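Local structure of USG-1 protein homolog (2HJS) at residues A[150-155]-A[253-258]; A[216-221]-A[231-236]. The protein is probably an NAD(P)-dependent oxidoreductase of the aspartate-semialdehyde dehydrogenase family, acting on aldehyde or oxo groups, and forms a dimer. One frame throughout, in Å; residues are numbered along the deposited sequence.

Interaction 1. Residues A[150-155]-A[253-258]; sequences DCRQLN and QCAEPV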
ATOM      1  N   ASP A 150     -20.587  13.437   5.952  1.00 60.63           N
ATOM      2  CA  ASP A 150     -19.855  14.512   6.620  1.00 61.20           C
ATOM      3  C   ASP A 150     -18.503  13.969   7.080  1.00 61.01           C
ATOM      4  O   ASP A 150     -18.374  13.363   8.147  1.00 61.26           O
ATOM      5  CB  ASP A 150     -20.676  15.106   7.780  1.00 61.67           C
ATOM      6  CG  ASP A 150     -19.944  16.237   8.520  1.00 63.59           C
ATOM      7  OD1 ASP A 150     -18.826  16.650   8.110  1.00 64.29           O
ATOM      8  OD2 ASP A 150     -20.508  16.718   9.534  1.00 66.88           O
ATOM      9  N   CYS A 151     -17.494  14.205   6.259  1.00 60.93           N
ATOM     10  CA  CYS A 151     -16.187  13.652   6.480  1.00 61.18           C
ATOM     11  C   CYS A 151     -15.328  14.503   7.429  1.00 61.27           C
ATOM     12  O   CYS A 151     -14.953  15.632   7.102  1.00 61.86           O
ATOM     13  CB  CYS A 151     -15.476  13.451   5.144  1.00 60.81           C
ATOM     14  SG  CYS A 151     -13.905  12.678   5.375  1.00 62.81           S
ATOM     15  N   ARG A 152     -14.997  13.929   8.582  1.00 60.44           N
ATOM     16  CA  ARG A 152     -14.214  14.595   9.623  1.00 60.12           C
ATOM     17  C   ARG A 152     -12.706  14.329   9.556  1.00 59.18           C
ATOM     18  O   ARG A 152     -11.928  15.135  10.043  1.00 59.33           O
ATOM     19  CB  ARG A 152     -14.750  14.191  11.009  1.00 60.31           C
ATOM     20  CG  ARG A 152     -16.199  14.629  11.248  1.00 62.66           C
ATOM     21  CD  ARG A 152     -16.260  16.148  11.363  1.00 68.11           C
ATOM     22  NE  ARG A 152     -17.606  16.714  11.236  1.00 71.54           N
ATOM     23  CZ  ARG A 152     -18.465  16.861  12.252  1.00 74.24           C
ATOM     24  NH1 ARG A 152     -18.141  16.454  13.490  1.00 73.30           N
ATOM     25  NH2 ARG A 152     -19.666  17.403  12.028  1.00 73.62           N
ATOM     26  N   GLN A 153     -12.301  13.192   8.990  1.00 57.96           N
ATOM     27  CA  GLN A 153     -10.875  12.833   8.838  1.00 57.49           C
ATOM     28  C   GLN A 153     -10.777  11.991   7.573  1.00 55.71           C
ATOM     29  O   GLN A 153     -11.603  11.124   7.344  1.00 55.73           O
ATOM     30  CB  GLN A 153     -10.313  11.980  10.002  1.00 57.36           C
ATOM     31  CG  GLN A 153     -10.344  12.539  11.439  1.00 62.14           C
ATOM     32  CD  GLN A 153      -9.249  13.575  11.757  1.00 68.38           C
ATOM     33  OE1 GLN A 153      -8.254  13.713  11.031  1.00 70.82           O
ATOM     34  NE2 GLN A 153      -9.442  14.319  12.855  1.00 71.33           N
ATOM     35  N   LEU A 154      -9.743  12.213   6.787  1.00 54.32           N
ATOM     36  CA  LEU A 154      -9.547  11.489   5.553  1.00 54.02           C
ATOM     37  C   LEU A 154      -8.140  10.910   5.563  1.00 52.93           C
ATOM     38  O   LEU A 154      -7.176  11.654   5.654  1.00 52.71           O
ATOM     39  CB  LEU A 154      -9.738  12.446   4.376  1.00 53.77           C
ATOM     40  CG  LEU A 154      -9.569  11.944   2.948  1.00 55.23           C
ATOM     41  CD1 LEU A 154     -10.502  10.811   2.699  1.00 54.83           C
ATOM     42  CD2 LEU A 154      -9.880  13.092   1.982  1.00 56.32           C
ATOM     43  N   ASN A 155      -8.038   9.589   5.507  1.00 51.45           N
ATOM     44  CA  ASN A 155      -6.745   8.931   5.398  1.00 51.68           C
ATOM     45  C   ASN A 155      -6.576   8.338   4.005  1.00 51.67           C
ATOM     46  O   ASN A 155      -7.458   7.647   3.508  1.00 51.50           O
ATOM     47  CB  ASN A 155      -6.560   7.862   6.460  1.00 50.62           C
ATOM     48  CG  ASN A 155      -5.092   7.416   6.592  1.00 52.22           C
ATOM     49  OD1 ASN A 155      -4.605   6.531   5.854  1.00 53.79           O
ATOM     50  ND2 ASN A 155      -4.388   8.033   7.508  1.00 48.50           N
ATOM     51  N   GLN A 253     -13.522   9.070   8.078  0.50 51.25           N
ATOM     52  CA  GLN A 253     -14.153   9.113   9.382  0.50 51.04           C
ATOM     53  C   GLN A 253     -15.263  10.143   9.307  0.50 51.29           C
ATOM     54  O   GLN A 253     -15.012  11.335   9.110  0.50 50.95           O
ATOM     55  CB  GLN A 253     -13.143   9.506  10.451  0.50 51.46           C
ATOM     56  CG  GLN A 253     -13.707   9.518  11.866  0.50 52.32           C
ATOM     57  CD  GLN A 253     -13.815   8.134  12.456  0.50 53.11           C
ATOM     58  OE1 GLN A 253     -12.872   7.355  12.393  0.50 54.20           O
ATOM     59  NE2 GLN A 253     -14.970   7.817  13.031  0.50 54.71           N
ATOM     60  N   CYS A 254     -16.497   9.675   9.446  1.00 51.22           N
ATOM     61  CA  CYS A 254     -17.646  10.537   9.290  1.00 51.11           C
ATOM     62  C   CYS A 254     -18.323  10.879  10.596  1.00 50.77           C
ATOM     63  O   CYS A 254     -18.050  10.269  11.617  1.00 49.79           O
ATOM     64  CB  CYS A 254     -18.637   9.908   8.323  1.00 51.55           C
ATOM     65  SG  CYS A 254     -17.836   9.562   6.739  1.00 53.92           S
ATOM     66  N   ALA A 255     -19.222  11.859  10.535  1.00 50.48           N
ATOM     67  CA  ALA A 255     -19.876  12.383  11.720  1.00 50.48           C
ATOM     68  C   ALA A 255     -20.971  11.439  12.231  1.00 50.61           C
ATOM     69  O   ALA A 255     -21.244  11.402  13.418  1.00 50.54           O
ATOM     70  CB  ALA A 255     -20.448  13.782  11.430  1.00 49.84           C
ATOM     71  N   GLU A 256     -21.553  10.677  11.300  0.50 50.65           N
ATOM     72  CA  GLU A 256     -22.734   9.835  11.520  0.50 51.02           C
ATOM     73  C   GLU A 256     -22.399   8.417  11.017  0.50 50.42           C
ATOM     74  O   GLU A 256     -21.530   8.275  10.149  0.50 49.79           O
ATOM     75  CB  GLU A 256     -23.925  10.397  10.713  0.50 50.98           C
ATOM     76  CG  GLU A 256     -24.125  11.937  10.787  0.50 52.05           C
ATOM     77  CD  GLU A 256     -24.692  12.547   9.492  0.50 52.84           C
ATOM     78  OE1 GLU A 256     -23.961  13.329   8.823  0.50 53.61           O
ATOM     79  OE2 GLU A 256     -25.861  12.245   9.141  0.50 54.34           O
ATOM     80  N   PRO A 257     -23.055   7.361  11.572  1.00 50.29           N
ATOM     81  CA  PRO A 257     -22.917   6.034  10.932  1.00 50.17           C
ATOM     82  C   PRO A 257     -23.185   6.078   9.415  1.00 50.45           C
ATOM     83  O   PRO A 257     -24.168   6.680   8.969  1.00 50.54           O
ATOM     84  CB  PRO A 257     -23.974   5.188  11.643  1.00 50.01           C
ATOM     85  CG  PRO A 257     -24.077   5.816  13.023  1.00 50.00           C
ATOM     86  CD  PRO A 257     -23.897   7.291  12.794  1.00 50.21           C
ATOM     87  N   VAL A 258     -22.294   5.476   8.635  1.00 50.19           N
ATOM     88  CA  VAL A 258     -22.370   5.550   7.175  1.00 50.48           C
ATOM     89  C   VAL A 258     -23.395   4.564   6.626  1.00 50.39           C
ATOM     90  O   VAL A 258     -23.374   3.380   6.965  1.00 49.98           O
ATOM     91  CB  VAL A 258     -20.981   5.305   6.522  1.00 50.47           C
ATOM     92  CG1 VAL A 258     -21.064   5.385   5.013  1.00 52.28           C
ATOM     93  CG2 VAL A 258     -19.967   6.319   7.015  1.00 50.02           C
TER
HETATM   94  O   HOH W   1     -21.666  11.885   8.004  1.00 54.70           O

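Interaction 2. Residues A[216-221]-A[231-236]; sequences RRIFAE and GPLNVT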
ATOM      1  N   ARG A 216       2.847  16.592  -0.728  0.50 48.71           N
ATOM      2  CA  ARG A 216       2.585  18.028  -0.657  0.50 48.38           C
ATOM      3  C   ARG A 216       1.607  18.451  -1.734  0.50 48.62           C
ATOM      4  O   ARG A 216       0.637  19.171  -1.462  0.50 49.13           O
ATOM      5  CB  ARG A 216       3.894  18.802  -0.836  0.50 48.14           C
ATOM      6  CG  ARG A 216       4.426  19.436   0.434  0.50 47.99           C
ATOM      7  CD  ARG A 216       5.942  19.357   0.590  0.50 44.68           C
ATOM      8  NE  ARG A 216       6.752  19.760  -0.570  0.50 41.28           N
ATOM      9  CZ  ARG A 216       7.896  19.154  -0.892  0.50 38.76           C
ATOM     10  NH1 ARG A 216       8.346  18.131  -0.166  0.50 36.28           N
ATOM     11  NH2 ARG A 216       8.588  19.549  -1.930  0.50 36.55           N
ATOM     12  N   ARG A 217       1.868  18.008  -2.961  1.00 48.51           N
ATOM     13  CA  ARG A 217       1.025  18.364  -4.099  1.00 48.85           C
ATOM     14  C   ARG A 217      -0.406  17.854  -3.926  1.00 49.01           C
ATOM     15  O   ARG A 217      -1.376  18.600  -4.117  1.00 49.82           O
ATOM     16  CB  ARG A 217       1.619  17.886  -5.420  1.00 48.67           C
ATOM     17  CG  ARG A 217       0.861  18.469  -6.602  1.00 49.44           C
ATOM     18  CD  ARG A 217       1.351  17.981  -7.957  1.00 50.36           C
ATOM     19  NE  ARG A 217       0.450  18.450  -9.007  1.00 52.76           N
ATOM     20  CZ  ARG A 217       0.603  18.197 -10.307  1.00 54.56           C
ATOM     21  NH1 ARG A 217       1.625  17.468 -10.734  1.00 57.24           N
ATOM     22  NH2 ARG A 217      -0.277  18.658 -11.175  1.00 54.67           N
ATOM     23  N   ILE A 218      -0.536  16.580  -3.565  1.00 48.92           N
ATOM     24  CA  ILE A 218      -1.841  15.968  -3.392  1.00 48.45           C
ATOM     25  C   ILE A 218      -2.595  16.730  -2.305  1.00 49.23           C
ATOM     26  O   ILE A 218      -3.772  17.092  -2.476  1.00 49.72           O
ATOM     27  CB  ILE A 218      -1.714  14.469  -3.010  1.00 48.24           C
ATOM     28  CG1 ILE A 218      -1.262  13.642  -4.208  1.00 46.90           C
ATOM     29  CG2 ILE A 218      -3.027  13.941  -2.475  1.00 47.42           C
ATOM     30  CD1 ILE A 218      -0.605  12.321  -3.823  1.00 46.43           C
ATOM     31  N   PHE A 219      -1.904  16.988  -1.205  1.00 48.47           N
ATOM     32  CA  PHE A 219      -2.486  17.712  -0.099  1.00 49.45           C
ATOM     33  C   PHE A 219      -2.979  19.103  -0.528  1.00 50.10           C
ATOM     34  O   PHE A 219      -4.117  19.443  -0.248  1.00 50.82           O
ATOM     35  CB  PHE A 219      -1.470  17.825   1.048  1.00 49.24           C
ATOM     36  CG  PHE A 219      -2.004  18.516   2.287  1.00 49.75           C
ATOM     37  CD1 PHE A 219      -2.630  17.781   3.294  1.00 49.68           C
ATOM     38  CD2 PHE A 219      -1.876  19.881   2.442  1.00 50.20           C
ATOM     39  CE1 PHE A 219      -3.117  18.396   4.441  1.00 49.86           C
ATOM     40  CE2 PHE A 219      -2.368  20.523   3.588  1.00 51.10           C
ATOM     41  CZ  PHE A 219      -2.992  19.772   4.588  1.00 49.98           C
ATOM     42  N   ALA A 220      -2.130  19.897  -1.185  1.00 49.47           N
ATOM     43  CA  ALA A 220      -2.508  21.247  -1.609  1.00 50.16           C
ATOM     44  C   ALA A 220      -3.691  21.234  -2.568  1.00 50.21           C
ATOM     45  O   ALA A 220      -4.575  22.095  -2.491  1.00 51.17           O
ATOM     46  CB  ALA A 220      -1.317  21.979  -2.253  1.00 48.72           C
ATOM     47  N   GLU A 221      -3.709  20.257  -3.472  1.00 50.98           N
ATOM     48  CA  GLU A 221      -4.765  20.174  -4.500  1.00 51.06           C
ATOM     49  C   GLU A 221      -6.088  19.707  -3.909  1.00 51.82           C
ATOM     50  O   GLU A 221      -7.135  20.257  -4.226  1.00 51.83           O
ATOM     51  CB  GLU A 221      -4.336  19.272  -5.654  1.00 49.90           C
ATOM     52  CG  GLU A 221      -3.307  19.964  -6.536  1.00 52.12           C
ATOM     53  CD  GLU A 221      -2.726  19.064  -7.624  1.00 55.56           C
ATOM     54  OE1 GLU A 221      -2.910  17.815  -7.587  1.00 56.56           O
ATOM     55  OE2 GLU A 221      -2.034  19.610  -8.505  1.00 54.43           O
ATOM     56  N   GLY A 231     -12.377  17.282   6.524  1.00 67.81           N
ATOM     57  CA  GLY A 231     -11.442  17.612   7.586  1.00 65.46           C
ATOM     58  C   GLY A 231     -10.012  17.294   7.181  1.00 63.65           C
ATOM     59  O   GLY A 231      -9.731  17.039   6.010  1.00 63.26           O
ATOM     60  N   PRO A 232      -9.103  17.253   8.159  1.00 62.36           N
ATOM     61  CA  PRO A 232      -7.689  17.031   7.859  1.00 61.35           C
ATOM     62  C   PRO A 232      -7.468  15.823   6.912  1.00 60.09           C
ATOM     63  O   PRO A 232      -8.054  14.748   7.123  1.00 59.77           O
ATOM     64  CB  PRO A 232      -7.091  16.724   9.230  1.00 61.90           C
ATOM     65  CG  PRO A 232      -8.035  17.343  10.211  1.00 62.88           C
ATOM     66  CD  PRO A 232      -9.376  17.354   9.602  1.00 62.09           C
ATOM     67  N   LEU A 233      -6.672  16.030   5.864  1.00 57.64           N
ATOM     68  CA  LEU A 233      -6.186  14.965   5.004  1.00 55.99           C
ATOM     69  C   LEU A 233      -4.837  14.415   5.507  1.00 54.33           C
ATOM     70  O   LEU A 233      -3.934  15.182   5.799  1.00 53.38           O
ATOM     71  CB  LEU A 233      -5.935  15.529   3.631  1.00 55.60           C
ATOM     72  CG  LEU A 233      -5.993  14.655   2.381  1.00 59.35           C
ATOM     73  CD1 LEU A 233      -4.933  15.120   1.351  1.00 61.63           C
ATOM     74  CD2 LEU A 233      -5.912  13.169   2.598  1.00 58.90           C
ATOM     75  N   ASN A 234      -4.689  13.098   5.554  1.00 52.53           N
ATOM     76  CA  ASN A 234      -3.385  12.499   5.809  1.00 51.93           C
ATOM     77  C   ASN A 234      -2.999  11.609   4.624  1.00 51.73           C
ATOM     78  O   ASN A 234      -3.765  10.719   4.252  1.00 50.54           O
ATOM     79  CB  ASN A 234      -3.410  11.741   7.146  1.00 51.92           C
ATOM     80  CG  ASN A 234      -2.065  11.161   7.523  1.00 51.29           C
ATOM     81  OD1 ASN A 234      -1.634  10.149   6.961  1.00 51.70           O
ATOM     82  ND2 ASN A 234      -1.416  11.761   8.527  1.00 50.61           N
ATOM     83  N   VAL A 235      -1.840  11.898   4.005  1.00 51.71           N
ATOM     84  CA  VAL A 235      -1.423  11.269   2.736  1.00 51.42           C
ATOM     85  C   VAL A 235      -0.089  10.576   2.873  1.00 51.08           C
ATOM     86  O   VAL A 235       0.872  11.211   3.266  1.00 51.47           O
ATOM     87  CB  VAL A 235      -1.089  12.279   1.613  1.00 51.81           C
ATOM     88  CG1 VAL A 235      -1.143  11.585   0.236  1.00 50.69           C
ATOM     89  CG2 VAL A 235      -1.946  13.456   1.650  1.00 54.05           C
ATOM     90  N   THR A 236      -0.034   9.309   2.466  1.00 50.40           N
ATOM     91  CA  THR A 236       1.196   8.583   2.285  1.00 50.17           C
ATOM     92  C   THR A 236       1.230   8.066   0.850  1.00 50.54           C
ATOM     93  O   THR A 236       0.298   7.387   0.405  1.00 50.11           O
ATOM     94  CB  THR A 236       1.276   7.398   3.261  1.00 50.32           C
ATOM     95  OG1 THR A 236       1.067   7.893   4.590  1.00 51.68           O
ATOM     96  CG2 THR A 236       2.640   6.717   3.189  1.00 49.49           C
TER

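Interaction 1. Residues A[150-155]-A[253-258]
Cys151 and Cys254 face each other as an antiparallel non-hydrogen-bonded pair, Gln153 and Gln253 as a hydrogen-bonded one, and the extra residue between them, Arg152, makes a classic beta bulge. At the bulge the carbonyl of Gln253 serves two donors: Arg152 N lies 2.6 Å from Gln253 O, nearly in line with the C=O bond, whereas Gln153 N reaches the same oxygen at 3.3 Å on a lone pair. Gln253 N returns a bond to Gln153 O at 2.9 Å. Beyond the cysteines Ala255 N donates to Asp150 O, which also receives a CA-H...O contact from Cys254.

Arg152, the extra residue of the bulge, is exposed, as suits a charged side chain; a bend at chi2 (-69°) brings its guanidinium back to Asp150. There NH2 of Arg152 forms a salt bridge with OD2 of Asp150 at 2.7 Å, on the syn side but tilted out of both planes. The small methyl of Ala255 sits over the centre of one guanidinium face, 3.7 Å above its plane, and also touches Asp150 OD2. In one of its two conformers Glu256 reaches back, and a water links its OE1 to Asp150 N. On the face of the glutamines, Gln153 CB meets Gln253 CB at 3.8 Å. Glutamine suits this place because its amide can both donate and accept: in one of two conformers, Gln253 NE2 donates to Asp305 and OE1 accepts from Gln308. Cys151 and Cys254, compact and only weakly polar, occupy the buried opposite face.

The pair joins strands 151-160 and 246-254 within the mixed sheet of the dimerisation domain, flanked by strand 233-239 beyond the first and 308-315 beyond the second, while Gln153 and Gln253 pack against Gln253 and Gln153 of the second subunit.

Interaction 2. Residues A[216-221]-A[231-236]
Phe219 and Ile218 of helix 213-225 pack on Leu233 and Val235 of strand 233-239, in an alpha/beta layer of the dimerisation domain where a helix lies along the strand that is outermost in the mixed sheet within this chain. The two axes run nearly antiparallel, at 155°, and approach to 8.8 Å, as expected when helix and strand are consecutive in the chain and joined by a short connection.

The contact is apolar, without a hydrogen bond between the segments. The Ile218 and Val235 side chains meet at a slant, CG2 of Ile218 lying 4.1 Å from CG1 of Val235. These beta-branched residues suit the buried layer because each offers two branches close to its backbone. Leu233, with its longer side chain, extends to the helix, where its CD1 lies 3.8 Å from Phe219 CA, and its CB rests against CD1 and CE1 of the ring. Val134 and Cys132 also touch Ile218, and Leu154 and Leu156 of the neighbouring strand 151-160 lie beside Leu233 and Val235.

On another side of the helix, one turn apart, Arg217 NE and Glu221 OE2 form a salt bridge at 2.8 Å; the carboxylate oxygen lies in the guanidinium plane, although the nitrogen approaches it from above the carboxylate plane. The pair also reaches outside the helix, Arg217 NH2 to Leu98 O and Glu221 OE1 to Cys132 N.

Phenylalanine suits its place because the long flat ring reaches the strand although its CB does not point there. With CG anti to the backbone N (chi1 -177°), the ring presents its edge to a backbone carbonyl, CE1 of Phe219 lying 3.6 Å from Leu233 O.

Following the chain from the N terminus, strand 151-160 comes first, then helix 213-225 and strand 233-239, and finally strand 246-254. Interaction 1 joins the first of these strands to the last, closing a loop of 97 residues between its segments. Interaction 2 is nested inside that loop and closes a much shorter one, with nine residues between helix and strand segments. Strand 151-160 connects them: it pairs with 246-254 on one side and with 233-239 on the other, where Leu154 probably bonds to Pro232 and Asn234. Interaction 1 thus joins strands within the sheet, whereas interaction 2 lays a helix against it. Both contacts also meet the second subunit.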